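Side-chain contact in Lmo0488 protein (PDB 5TED), which binds shikimate in this effector-binding domain of a LysR-type regulator, which probably activates protocatechuate biosynthesis genes in response: residues Lys194-Lys197 and Asp198-Arg202. Sequence-based numbering, arbitrary orientation.
Sequences KAFK and DFALR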
loop_
_atom_site.group_PDB
_atom_site.type_symbol
_atom_site.label_atom_id
_atom_site.label_comp_id
_atom_site.label_asym_id
_atom_site.label_seq_id
_atom_site.Cartn_x
_atom_site.Cartn_y
_atom_site.Cartn_z
ATOM N N LYS A 194 15.135 21.914 -3.167
ATOM C CA LYS A 194 14.776 23.134 -2.459
ATOM C C LYS A 194 13.545 23.785 -3.074
ATOM O O LYS A 194 12.630 24.204 -2.360
ATOM C CB LYS A 194 15.974 24.086 -2.452
ATOM C CG LYS A 194 15.664 25.497 -1.986
ATOM C CD LYS A 194 15.317 25.550 -0.507
ATOM C CE LYS A 194 15.146 26.989 -0.029
ATOM N NZ LYS A 194 14.515 27.048 1.323
ATOM N N ALA A 195 13.488 23.856 -4.400
ATOM C CA ALA A 195 12.319 24.441 -5.036
ATOM C C ALA A 195 11.070 23.664 -4.660
ATOM O O ALA A 195 10.036 24.260 -4.340
ATOM C CB ALA A 195 12.497 24.487 -6.555
ATOM N N PHE A 196 11.158 22.330 -4.646
ATOM C CA PHE A 196 9.989 21.542 -4.288
ATOM C C PHE A 196 9.628 21.681 -2.813
ATOM O O PHE A 196 8.442 21.757 -2.469
ATOM C CB PHE A 196 10.201 20.074 -4.629
ATOM C CG PHE A 196 8.989 19.238 -4.352
ATOM C CD1 PHE A 196 7.903 19.282 -5.216
ATOM C CD2 PHE A 196 8.926 18.428 -3.222
ATOM C CE1 PHE A 196 6.767 18.528 -4.975
ATOM C CE2 PHE A 196 7.797 17.659 -2.970
ATOM C CZ PHE A 196 6.710 17.718 -3.843
ATOM N N LYS A 197 10.626 21.672 -1.926
ATOM C CA LYS A 197 10.349 21.856 -0.505
ATOM C C LYS A 197 9.606 23.163 -0.260
ATOM O O LYS A 197 8.556 23.177 0.394
ATOM C CB LYS A 197 11.648 21.820 0.299
ATOM C CG LYS A 197 11.465 22.006 1.811
ATOM C CD LYS A 197 12.830 22.137 2.510
ATOM C CE LYS A 197 12.676 22.291 4.016
ATOM N NZ LYS A 197 14.020 22.343 4.662
ATOM N N ASP A 198 10.144 24.276 -0.770
ATOM C CA ASP A 198 9.494 25.568 -0.566
ATOM C C ASP A 198 8.092 25.588 -1.167
ATOM O O ASP A 198 7.143 26.091 -0.547
ATOM C CB ASP A 198 10.337 26.689 -1.178
ATOM C CG ASP A 198 11.656 26.905 -0.449
ATOM O OD1 ASP A 198 11.826 26.381 0.674
ATOM O OD2 ASP A 198 12.515 27.629 -0.998
ATOM N N PHE A 199 7.946 25.059 -2.380
ATOM C CA PHE A 199 6.629 24.999 -3.000
ATOM C C PHE A 199 5.643 24.228 -2.136
ATOM O O PHE A 199 4.510 24.681 -1.900
ATOM C CB PHE A 199 6.718 24.363 -4.385
ATOM C CG PHE A 199 5.397 23.876 -4.881
ATOM C CD1 PHE A 199 4.538 24.728 -5.535
ATOM C CD2 PHE A 199 5.025 22.558 -4.693
ATOM C CE1 PHE A 199 3.303 24.280 -5.974
ATOM C CE2 PHE A 199 3.805 22.101 -5.134
ATOM C CZ PHE A 199 2.944 22.962 -5.778
ATOM N N ALA A 200 6.052 23.043 -1.670
ATOM C CA ALA A 200 5.134 22.180 -0.933
ATOM C C ALA A 200 4.721 22.795 0.394
ATOM O O ALA A 200 3.551 22.712 0.778
ATOM C CB ALA A 200 5.775 20.817 -0.700
ATOM N N LEU A 201 5.657 23.418 1.112
ATOM C CA LEU A 201 5.286 24.037 2.385
ATOM C C LEU A 201 4.311 25.194 2.183
ATOM O O LEU A 201 3.344 25.355 2.953
ATOM C CB LEU A 201 6.548 24.507 3.110
ATOM C CG LEU A 201 7.378 23.343 3.675
ATOM C CD1 LEU A 201 8.663 23.830 4.321
ATOM C CD2 LEU A 201 6.547 22.545 4.675
ATOM N N ARG A 202 4.564 26.028 1.169
ATOM C CA ARG A 202 3.641 27.112 0.842
ATOM C C ARG A 202 2.268 26.566 0.482
ATOM O O ARG A 202 1.238 27.097 0.920
ATOM C CB ARG A 202 4.185 27.951 -0.315
ATOM C CG ARG A 202 5.263 28.974 0.037
ATOM C CD ARG A 202 5.477 29.992 -1.117
ATOM N NE ARG A 202 5.562 29.361 -2.440
ATOM C CZ ARG A 202 6.700 28.991 -3.031
ATOM N NH1 ARG A 202 7.869 29.193 -2.422
ATOM N NH2 ARG A 202 6.678 28.415 -4.234
#
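K194 slants across D198, one helical turn further on, and brings its ammonium to the oxygen edge of the carboxylate, closing a salt bridge of 2.8 Å from NZ to OD1. The ammonium meets OD1 on its syn side, facing the other oxygen. A bend at chi2 (68°) turns the lysine chain forward, toward the next turn, where this acid sits. The same two residues are also tied through the backbone: D198 N donates to K194 O at 3.0 Å with an almost straight N-H...O angle of 177°. Next along the turn, the amides of F199, A200 and L201 donate to the carbonyls of A195, F196 and K197, so four successive i to i+4 bonds document regular alpha-helix. K197 and L201 run side by side in the same direction, with K197 CG 4.2 Å from L201 CD1. Extended beyond CG, K197 takes its NZ away to a salt bridge with E70 and a hydrogen bond to S183 OG. On the inward flank F196 CD1 lies 4.4 Å from F199 CD2, while F196 CE2 is equally far from A200 CB. Both rings meet F25, and F196 also packs edge-to-face on F36. Charged i/i+4 pairing on one flank and aromatic packing on another identify an amphipathic helix, here 191-208, laid against the sheet of a periplasmic-binding-protein-like LysR effector domain.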